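Local coordinates for protein phosphoribosylformylglycinamidine synthase 2 (Thermus thermophilus, PDB 3VIU) that belongs to the AIR synthase-related (PurM-like) proteins and binds ADP and a magnesium ion, at residues A81-S86 against V519-V524; G105-I110 against A175-L180. All coordinates share one frame; numbering follows the deposited sequence.

Contact 1: residues A81-S86 against V519-V524; sequences AFKIES and VVSGNV. With ADP (adenosine-5'-diphosphate), chain B; PO4 (phosphate ion), chain C.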
ATOM      1  N   ALA A  81       7.121  -1.051  11.408  1.00 11.68           N
ATOM      2  CA  ALA A  81       7.606  -0.369  10.228  1.00 12.14           C
ATOM      3  C   ALA A  81       6.729  -0.821   9.075  1.00 12.92           C
ATOM      4  O   ALA A  81       6.299  -1.973   9.031  1.00 14.97           O
ATOM      5  CB  ALA A  81       9.055  -0.745   9.957  1.00 11.48           C
ATOM      6  N   PHE A  82       6.436   0.084   8.153  1.00 12.59           N
ATOM      7  CA  PHE A  82       5.644  -0.287   6.999  1.00 13.39           C
ATOM      8  C   PHE A  82       5.812   0.711   5.876  1.00 14.73           C
ATOM      9  O   PHE A  82       6.285   1.828   6.077  1.00 13.09           O
ATOM     10  CB  PHE A  82       4.162  -0.457   7.365  1.00 11.06           C
ATOM     11  CG  PHE A  82       3.489   0.803   7.842  1.00 12.81           C
ATOM     12  CD1 PHE A  82       3.780   1.339   9.091  1.00 12.62           C
ATOM     13  CD2 PHE A  82       2.532   1.430   7.057  1.00 11.24           C
ATOM     14  CE1 PHE A  82       3.120   2.482   9.548  1.00 13.87           C
ATOM     15  CE2 PHE A  82       1.867   2.572   7.507  1.00 12.02           C
ATOM     16  CZ  PHE A  82       2.162   3.097   8.753  1.00 12.32           C
ATOM     17  N   LYS A  83       5.426   0.285   4.682  1.00 16.82           N
ATOM     18  CA  LYS A  83       5.541   1.119   3.502  1.00 19.77           C
ATOM     19  C   LYS A  83       4.912   0.393   2.323  1.00 20.90           C
ATOM     20  O   LYS A  83       4.731  -0.829   2.354  1.00 21.39           O
ATOM     21  CB  LYS A  83       7.014   1.389   3.208  1.00 19.60           C
ATOM     22  CG  LYS A  83       7.260   2.252   1.996  1.00 21.77           C
ATOM     23  CD  LYS A  83       8.715   2.160   1.591  1.00 23.70           C
ATOM     24  CE  LYS A  83       8.953   2.799   0.247  1.00 26.10           C
ATOM     25  NZ  LYS A  83      10.325   2.485  -0.220  1.00 27.39           N
ATOM     26  N   ILE A  84       4.577   1.151   1.288  1.00 20.35           N
ATOM     27  CA  ILE A  84       3.988   0.579   0.090  1.00 20.70           C
ATOM     28  C   ILE A  84       4.824   1.043  -1.099  1.00 20.88           C
ATOM     29  O   ILE A  84       5.273   2.190  -1.145  1.00 22.34           O
ATOM     30  CB  ILE A  84       2.501   1.004  -0.055  1.00 19.80           C
ATOM     31  CG1 ILE A  84       1.834   0.217  -1.180  1.00 19.52           C
ATOM     32  CG2 ILE A  84       2.400   2.496  -0.311  1.00 21.49           C
ATOM     33  CD1 ILE A  84       0.347   0.476  -1.287  1.00 20.68           C
ATOM     34  N   GLU A  85       5.058   0.132  -2.037  1.00 21.07           N
ATOM     35  CA  GLU A  85       5.862   0.393  -3.233  1.00 21.74           C
ATOM     36  C   GLU A  85       5.039  -0.015  -4.438  1.00 19.62           C
ATOM     37  O   GLU A  85       3.968  -0.585  -4.296  1.00 22.06           O
ATOM     38  CB  GLU A  85       7.128  -0.483  -3.232  1.00 24.61           C
ATOM     39  CG  GLU A  85       8.453   0.148  -2.813  1.00 29.78           C
ATOM     40  CD  GLU A  85       9.625  -0.832  -3.005  1.00 35.17           C
ATOM     41  OE1 GLU A  85      10.789  -0.475  -2.706  1.00 36.67           O
ATOM     42  OE2 GLU A  85       9.378  -1.973  -3.464  1.00 36.57           O
ATOM     43  N   SER A  86       5.564   0.250  -5.625  1.00 20.44           N
ATOM     44  CA  SER A  86       4.892  -0.137  -6.857  1.00 19.98           C
ATOM     45  C   SER A  86       5.894  -0.807  -7.816  1.00 21.33           C
ATOM     46  O   SER A  86       7.100  -0.550  -7.752  1.00 22.17           O
ATOM     47  CB  SER A  86       4.273   1.087  -7.535  1.00 18.44           C
ATOM     48  OG  SER A  86       5.250   1.837  -8.237  1.00 14.33           O
ATOM     49  N   VAL A 519       1.338  10.956   7.433  1.00 15.84           N
ATOM     50  CA  VAL A 519       2.069  10.090   6.497  1.00 16.31           C
ATOM     51  C   VAL A 519       3.360   9.706   7.183  1.00 15.89           C
ATOM     52  O   VAL A 519       3.938  10.494   7.921  1.00 18.84           O
ATOM     53  CB  VAL A 519       2.569  10.793   5.216  1.00 17.90           C
ATOM     54  CG1 VAL A 519       1.964  10.138   3.994  1.00 18.52           C
ATOM     55  CG2 VAL A 519       2.326  12.279   5.284  1.00 17.22           C
ATOM     56  N   VAL A 520       3.849   8.518   6.889  1.00 15.32           N
ATOM     57  CA  VAL A 520       5.076   8.078   7.503  1.00 15.64           C
ATOM     58  C   VAL A 520       6.009   7.543   6.416  1.00 16.52           C
ATOM     59  O   VAL A 520       7.220   7.418   6.613  1.00 16.89           O
ATOM     60  CB  VAL A 520       4.748   7.023   8.576  1.00 14.25           C
ATOM     61  CG1 VAL A 520       4.557   5.660   7.948  1.00 13.83           C
ATOM     62  CG2 VAL A 520       5.798   7.038   9.640  1.00 17.45           C
ATOM     63  N   SER A 521       5.430   7.253   5.256  1.00 17.11           N
ATOM     64  CA  SER A 521       6.180   6.746   4.115  1.00 16.00           C
ATOM     65  C   SER A 521       5.240   6.600   2.937  1.00 17.34           C
ATOM     66  O   SER A 521       4.031   6.834   3.056  1.00 19.00           O
ATOM     67  CB  SER A 521       6.806   5.385   4.428  1.00 16.56           C
ATOM     68  OG  SER A 521       5.814   4.386   4.564  1.00 15.68           O
ATOM     69  N   GLY A 522       5.788   6.205   1.794  1.00 17.36           N
ATOM     70  CA  GLY A 522       4.953   6.043   0.624  1.00 16.30           C
ATOM     71  C   GLY A 522       5.751   5.861  -0.644  1.00 16.86           C
ATOM     72  O   GLY A 522       6.954   5.625  -0.600  1.00 17.59           O
ATOM     73  N   ASN A 523       5.073   5.986  -1.778  1.00 16.58           N
ATOM     74  CA  ASN A 523       5.699   5.820  -3.073  1.00 15.10           C
ATOM     75  C   ASN A 523       4.971   6.654  -4.106  1.00 15.16           C
ATOM     76  O   ASN A 523       3.840   7.083  -3.895  1.00 14.68           O
ATOM     77  CB  ASN A 523       5.646   4.356  -3.497  1.00 14.42           C
ATOM     78  CG  ASN A 523       6.338   4.116  -4.822  1.00 15.95           C
ATOM     79  OD1 ASN A 523       7.538   4.339  -4.943  1.00 18.45           O
ATOM     80  ND2 ASN A 523       5.585   3.671  -5.826  1.00 12.90           N
ATOM     81  N   VAL A 524       5.629   6.881  -5.234  1.00 15.53           N
ATOM     82  CA  VAL A 524       5.029   7.648  -6.313  1.00 14.80           C
ATOM     83  C   VAL A 524       5.437   7.045  -7.634  1.00 15.39           C
ATOM     84  O   VAL A 524       6.620   6.973  -7.945  1.00 17.04           O
ATOM     85  CB  VAL A 524       5.474   9.133  -6.297  1.00 11.81           C
ATOM     86  CG1 VAL A 524       4.927   9.862  -7.524  1.00  8.19           C
ATOM     87  CG2 VAL A 524       4.989   9.800  -5.028  1.00  9.23           C
TER
HETATM   88  PB  ADP B 800      13.042   2.720  -2.340  1.00 74.65           P
HETATM   89  O1B ADP B 800      13.571   3.044  -3.695  1.00 75.79           O
HETATM   90  O2B ADP B 800      11.718   1.818  -2.489  1.00 74.08           O
HETATM   91  O3B ADP B 800      14.232   1.886  -1.484  1.00 74.54           O
HETATM   92  PA  ADP B 800      12.320   5.346  -2.521  1.00 68.93           P
HETATM   93  O1A ADP B 800      13.574   6.069  -2.867  1.00 68.84           O
HETATM   94  O2A ADP B 800      11.627   4.818  -3.888  1.00 68.99           O
HETATM   95  O3A ADP B 800      12.669   4.090  -1.521  1.00 71.48           O
HETATM   96  O5' ADP B 800      11.241   6.316  -1.771  1.00 64.03           O
HETATM   97  C5' ADP B 800      11.846   7.598  -1.508  1.00 57.25           C
HETATM   98  C4' ADP B 800      11.555   8.127  -0.073  1.00 52.52           C
HETATM   99  O4' ADP B 800      10.482   9.123  -0.090  1.00 50.76           O
HETATM  100  C3' ADP B 800      11.095   7.038   0.931  1.00 50.00           C
HETATM  101  O3' ADP B 800      11.565   7.367   2.244  1.00 48.00           O
HETATM  102  C2' ADP B 800       9.571   7.082   0.820  1.00 48.84           C
HETATM  103  O2' ADP B 800       8.926   6.578   1.993  1.00 46.83           O
HETATM  104  C1' ADP B 800       9.286   8.562   0.557  1.00 49.10           C
HETATM  105  N9  ADP B 800       8.100   8.744  -0.292  1.00 48.44           N
HETATM  106  C8  ADP B 800       8.030   8.549  -1.643  1.00 47.66           C
HETATM  107  N7  ADP B 800       6.830   8.802  -2.079  1.00 47.23           N
HETATM  108  C5  ADP B 800       6.049   9.174  -1.044  1.00 46.31           C
HETATM  109  C6  ADP B 800       4.691   9.562  -0.900  1.00 45.84           C
HETATM  110  N6  ADP B 800       3.854   9.614  -2.000  1.00 45.15           N
HETATM  111  N1  ADP B 800       4.233   9.878   0.332  1.00 45.24           N
HETATM  112  C2  ADP B 800       5.028   9.833   1.412  1.00 44.61           C
HETATM  113  N3  ADP B 800       6.311   9.475   1.318  1.00 44.46           N
HETATM  114  C4  ADP B 800       6.854   9.142   0.127  1.00 46.63           C
HETATM  115  P   PO4 C 900       6.888   1.713 -11.505  1.00 25.51           P
HETATM  116  O1  PO4 C 900       5.934   1.058 -10.582  1.00 27.98           O
HETATM  117  O2  PO4 C 900       6.666   1.212 -12.881  1.00 28.26           O
HETATM  118  O3  PO4 C 900       6.677   3.178 -11.474  1.00 30.70           O
HETATM  119  O4  PO4 C 900       8.278   1.404 -11.081  1.00 28.76           O
HETATM  120  O   HOH W   1       8.420   1.889  -6.253  1.00 21.24           O
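Phe82 and Val520 make the dry end of this contact: ring atom CZ rests 3.6 Å from Val520 CG1, the two side chains crossing at about a right angle. Next to them Ser521 OG lies 3.0 Å from Phe82 O and is hydrogen-bonded to Thr484, and the same OG lies against CB and CG of Lys83. At the middle, the CB of Asn523 presses on the Ile84 carbonyl oxygen, at 3.2 Å. The strands run almost parallel (3°), each in the mixed sheet of a different PurM N-terminal-type domain, and the two sheets pack together with ADP in the pocket at their junction. Lys83 reaches that pocket because CG is anti to the backbone N (chi1 -180°) and the rest of the chain is extended; it passes the Gly522 carbonyl, and NZ then bonds ADP O2B at 2.7 Å and ADP O3A at 3.1 Å. Gly522 N holds the ribose O2'. The wetter side is at Ser86, which is partly exposed. Asn523 ND2 makes only a weak, bent bond to its OG (124° at the hydrogen). A water bridges Asn523 OD1 and Ser86 O. Ser86 OG also donates to O1 of a phosphate ion, probably from the crystallisation liquor, at 2.6 Å.

Contact 2: residues G105-I110 against A175-L180; sequences GILRDI and AMCLGL. With ADP (adenosine-5'-diphosphate), chain B.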
ATOM      1  N   GLY A 105      11.530  -6.613  -2.996  1.00 14.29           N
ATOM      2  CA  GLY A 105      11.970  -5.262  -2.704  1.00 13.56           C
ATOM      3  C   GLY A 105      11.319  -4.629  -1.480  1.00 16.29           C
ATOM      4  O   GLY A 105      12.015  -4.084  -0.616  1.00 16.33           O
ATOM      5  N   ILE A 106       9.993  -4.691  -1.393  1.00 14.88           N
ATOM      6  CA  ILE A 106       9.292  -4.101  -0.256  1.00 14.77           C
ATOM      7  C   ILE A 106       9.761  -4.763   1.046  1.00 15.08           C
ATOM      8  O   ILE A 106       9.902  -4.106   2.079  1.00 14.57           O
ATOM      9  CB  ILE A 106       7.736  -4.246  -0.412  1.00 15.10           C
ATOM     10  CG1 ILE A 106       7.021  -3.337   0.580  1.00 16.45           C
ATOM     11  CG2 ILE A 106       7.293  -5.682  -0.174  1.00 13.43           C
ATOM     12  CD1 ILE A 106       7.193  -1.874   0.284  1.00 21.43           C
ATOM     13  N   LEU A 107      10.023  -6.064   0.978  1.00 16.09           N
ATOM     14  CA  LEU A 107      10.479  -6.832   2.133  1.00 18.32           C
ATOM     15  C   LEU A 107      11.826  -6.324   2.636  1.00 19.55           C
ATOM     16  O   LEU A 107      12.054  -6.230   3.846  1.00 18.45           O
ATOM     17  CB  LEU A 107      10.606  -8.307   1.755  1.00 19.90           C
ATOM     18  CG  LEU A 107       9.619  -9.344   2.296  1.00 22.29           C
ATOM     19  CD1 LEU A 107       8.269  -8.725   2.591  1.00 22.44           C
ATOM     20  CD2 LEU A 107       9.506 -10.475   1.266  1.00 20.34           C
ATOM     21  N   ARG A 108      12.716  -6.004   1.701  1.00 19.63           N
ATOM     22  CA  ARG A 108      14.037  -5.512   2.054  1.00 21.20           C
ATOM     23  C   ARG A 108      13.987  -4.123   2.687  1.00 22.40           C
ATOM     24  O   ARG A 108      14.764  -3.830   3.595  1.00 21.79           O
ATOM     25  CB  ARG A 108      14.950  -5.518   0.821  1.00 20.39           C
ATOM     26  CG  ARG A 108      15.347  -6.927   0.379  1.00 20.68           C
ATOM     27  CD  ARG A 108      16.484  -6.896  -0.627  1.00 23.88           C
ATOM     28  NE  ARG A 108      16.055  -6.436  -1.940  1.00 25.90           N
ATOM     29  CZ  ARG A 108      15.365  -7.179  -2.803  1.00 26.72           C
ATOM     30  NH1 ARG A 108      15.017  -6.671  -3.979  1.00 25.32           N
ATOM     31  NH2 ARG A 108      15.034  -8.431  -2.496  1.00 25.65           N
ATOM     32  N   ASP A 109      13.069  -3.274   2.225  1.00 22.72           N
ATOM     33  CA  ASP A 109      12.936  -1.935   2.795  1.00 24.71           C
ATOM     34  C   ASP A 109      12.535  -2.027   4.262  1.00 23.46           C
ATOM     35  O   ASP A 109      13.008  -1.260   5.094  1.00 23.77           O
ATOM     36  CB  ASP A 109      11.871  -1.116   2.061  1.00 27.69           C
ATOM     37  CG  ASP A 109      12.322  -0.655   0.696  1.00 29.65           C
ATOM     38  OD1 ASP A 109      13.497  -0.257   0.558  1.00 32.98           O
ATOM     39  OD2 ASP A 109      11.493  -0.672  -0.236  1.00 30.93           O
ATOM     40  N   ILE A 110      11.646  -2.963   4.567  1.00 22.38           N
ATOM     41  CA  ILE A 110      11.173  -3.157   5.927  1.00 20.80           C
ATOM     42  C   ILE A 110      12.273  -3.775   6.788  1.00 21.18           C
ATOM     43  O   ILE A 110      12.440  -3.407   7.949  1.00 20.92           O
ATOM     44  CB  ILE A 110       9.933  -4.066   5.934  1.00 21.91           C
ATOM     45  CG1 ILE A 110       8.819  -3.423   5.093  1.00 21.42           C
ATOM     46  CG2 ILE A 110       9.501  -4.360   7.358  1.00 20.17           C
ATOM     47  CD1 ILE A 110       8.556  -1.977   5.406  1.00 19.38           C
ATOM     48  N   ALA A 175       2.817  -3.278  -3.544  1.00 16.20           N
ATOM     49  CA  ALA A 175       2.906  -4.200  -2.424  1.00 17.41           C
ATOM     50  C   ALA A 175       3.232  -3.447  -1.144  1.00 18.85           C
ATOM     51  O   ALA A 175       4.151  -2.628  -1.099  1.00 20.97           O
ATOM     52  CB  ALA A 175       3.960  -5.262  -2.693  1.00 16.14           C
HETATM   53  N   MSE A 176       2.464  -3.726  -0.103  1.00 18.98           N
HETATM   54  CA  MSE A 176       2.675  -3.089   1.180  1.00 20.57           C
HETATM   55  C   MSE A 176       3.243  -4.133   2.132  1.00 19.20           C
HETATM   56  O   MSE A 176       2.882  -5.305   2.055  1.00 17.30           O
HETATM   57  CB  MSE A 176       1.349  -2.559   1.711  1.00 23.25           C
HETATM   58  CG  MSE A 176       1.439  -1.839   3.036  1.00 28.99           C
HETATM   59 SE   MSE A 176      -0.342  -1.305   3.612  1.00 43.00          SE
HETATM   60  CE  MSE A 176       0.051  -0.770   5.430  1.00 36.27           C
ATOM     61  N   CYS A 177       4.144  -3.716   3.017  1.00 18.34           N
ATOM     62  CA  CYS A 177       4.717  -4.643   3.971  1.00 17.01           C
ATOM     63  C   CYS A 177       4.731  -4.121   5.411  1.00 17.32           C
ATOM     64  O   CYS A 177       4.992  -2.949   5.658  1.00 16.32           O
ATOM     65  CB  CYS A 177       6.132  -5.029   3.544  1.00 18.86           C
ATOM     66  SG  CYS A 177       6.876  -6.305   4.598  1.00 16.85           S
ATOM     67  N   LEU A 178       4.437  -5.012   6.354  1.00 17.54           N
ATOM     68  CA  LEU A 178       4.433  -4.685   7.775  1.00 17.35           C
ATOM     69  C   LEU A 178       5.531  -5.474   8.481  1.00 19.45           C
ATOM     70  O   LEU A 178       5.678  -6.680   8.262  1.00 20.97           O
ATOM     71  CB  LEU A 178       3.086  -5.045   8.417  1.00 16.96           C
ATOM     72  CG  LEU A 178       2.172  -3.891   8.814  1.00 15.80           C
ATOM     73  CD1 LEU A 178       1.609  -3.239   7.571  1.00 17.69           C
ATOM     74  CD2 LEU A 178       1.058  -4.406   9.697  1.00 15.33           C
ATOM     75  N   GLY A 179       6.301  -4.795   9.328  1.00 20.16           N
ATOM     76  CA  GLY A 179       7.355  -5.465  10.064  1.00 20.40           C
ATOM     77  C   GLY A 179       7.376  -4.980  11.499  1.00 22.15           C
ATOM     78  O   GLY A 179       7.062  -3.814  11.764  1.00 22.48           O
ATOM     79  N   LEU A 180       7.718  -5.860  12.438  1.00 22.45           N
ATOM     80  CA  LEU A 180       7.772  -5.434  13.827  1.00 22.96           C
ATOM     81  C   LEU A 180       9.176  -5.535  14.378  1.00 22.35           C
ATOM     82  O   LEU A 180      10.007  -6.304  13.889  1.00 22.95           O
ATOM     83  CB  LEU A 180       6.787  -6.219  14.714  1.00 24.41           C
ATOM     84  CG  LEU A 180       7.032  -7.623  15.271  1.00 25.87           C
ATOM     85  CD1 LEU A 180       8.324  -7.690  16.061  1.00 30.80           C
ATOM     86  CD2 LEU A 180       5.877  -7.988  16.182  1.00 25.65           C
TER
HETATM   87  PB  ADP B 800      13.042   2.720  -2.340  1.00 74.65           P
HETATM   88  O1B ADP B 800      13.571   3.044  -3.695  1.00 75.79           O
HETATM   89  O2B ADP B 800      11.718   1.818  -2.489  1.00 74.08           O
HETATM   90  O3B ADP B 800      14.232   1.886  -1.484  1.00 74.54           O
HETATM   91  PA  ADP B 800      12.320   5.346  -2.521  1.00 68.93           P
HETATM   92  O1A ADP B 800      13.574   6.069  -2.867  1.00 68.84           O
HETATM   93  O2A ADP B 800      11.627   4.818  -3.888  1.00 68.99           O
HETATM   94  O3A ADP B 800      12.669   4.090  -1.521  1.00 71.48           O
HETATM   95  O5' ADP B 800      11.241   6.316  -1.771  1.00 64.03           O
HETATM   96  C5' ADP B 800      11.846   7.598  -1.508  1.00 57.25           C
HETATM   97  C4' ADP B 800      11.555   8.127  -0.073  1.00 52.52           C
HETATM   98  O4' ADP B 800      10.482   9.123  -0.090  1.00 50.76           O
HETATM   99  C3' ADP B 800      11.095   7.038   0.931  1.00 50.00           C
HETATM  100  O3' ADP B 800      11.565   7.367   2.244  1.00 48.00           O
HETATM  101  C2' ADP B 800       9.571   7.082   0.820  1.00 48.84           C
HETATM  102  O2' ADP B 800       8.926   6.578   1.993  1.00 46.83           O
HETATM  103  C1' ADP B 800       9.286   8.562   0.557  1.00 49.10           C
HETATM  104  N9  ADP B 800       8.100   8.744  -0.292  1.00 48.44           N
HETATM  105  C8  ADP B 800       8.030   8.549  -1.643  1.00 47.66           C
HETATM  106  N7  ADP B 800       6.830   8.802  -2.079  1.00 47.23           N
HETATM  107  C5  ADP B 800       6.049   9.174  -1.044  1.00 46.31           C
HETATM  108  C6  ADP B 800       4.691   9.562  -0.900  1.00 45.84           C
HETATM  109  N6  ADP B 800       3.854   9.614  -2.000  1.00 45.15           N
HETATM  110  N1  ADP B 800       4.233   9.878   0.332  1.00 45.24           N
HETATM  111  C2  ADP B 800       5.028   9.833   1.412  1.00 44.61           C
HETATM  112  N3  ADP B 800       6.311   9.475   1.318  1.00 44.46           N
HETATM  113  C4  ADP B 800       6.854   9.142   0.127  1.00 46.63           C
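Ile110 lies straight on the backbone of Gly179, a residue with no side chain to hold it off: its CG2 comes to 3.6 Å from the Gly179 CA, so the isoleucine packs directly on the main chain. Cys177 is the side chain most enclosed by the helix. Its CB sits in the groove between two isoleucines one helical turn apart, touching Ile106 CG1 and Ile110 CG1 at 3.5 Å each. Its sulfur stands anti to the backbone N (chi1 -175°), which carries SG to Leu107, where CD1 is 3.4 Å away, and alongside Ile110 CG1. Further back along the strand, Ile106 uses both branches. CG1 and CD1 lie against the Ala175 carbonyl oxygen, and CG2 makes a looser contact with the Ala175 CB at 4.2 Å. Apart from that carbonyl, the contact is apolar packing of a helix on one face of a sheet, the segment axes 8.0 Å apart and inclined by 31°, as in the alpha/beta layering of PurM N-terminal-type domains. Asp109, on the same helix, makes no contact with the strand and has OD1 3.0 Å from ADP O3B. Around this core, strand 172-182 is flanked by strands 78-86 and 116-126, Leu120 of the latter touching Ile106, Leu107 and Cys177, while Leu107 also meets Tyr148 and Ile152 of helix 132-152.

Overall arrangement
Both contacts are buried and stand about 9 Å apart between centres, and they share a sheet: strands 78-86 and 172-182 are neighbours, joined by backbone bonds such as Ala81 with Gly179. Contact 2 stays within the first N-terminal-type domain and is nested in the long loop closed by contact 1, which instead joins that domain to the second one. The chemistry follows the place. Across its two segments contact 2 is almost wholly apolar, whereas contact 1 mixes one apolar pair with hydroxyl, amide and ligand bonds and has a wetter end. They converge on ADP, where two acid oxygens, Glu85 OE1 of contact 1 and Asp109 OD2 of contact 2, lie 2.6 Å apart.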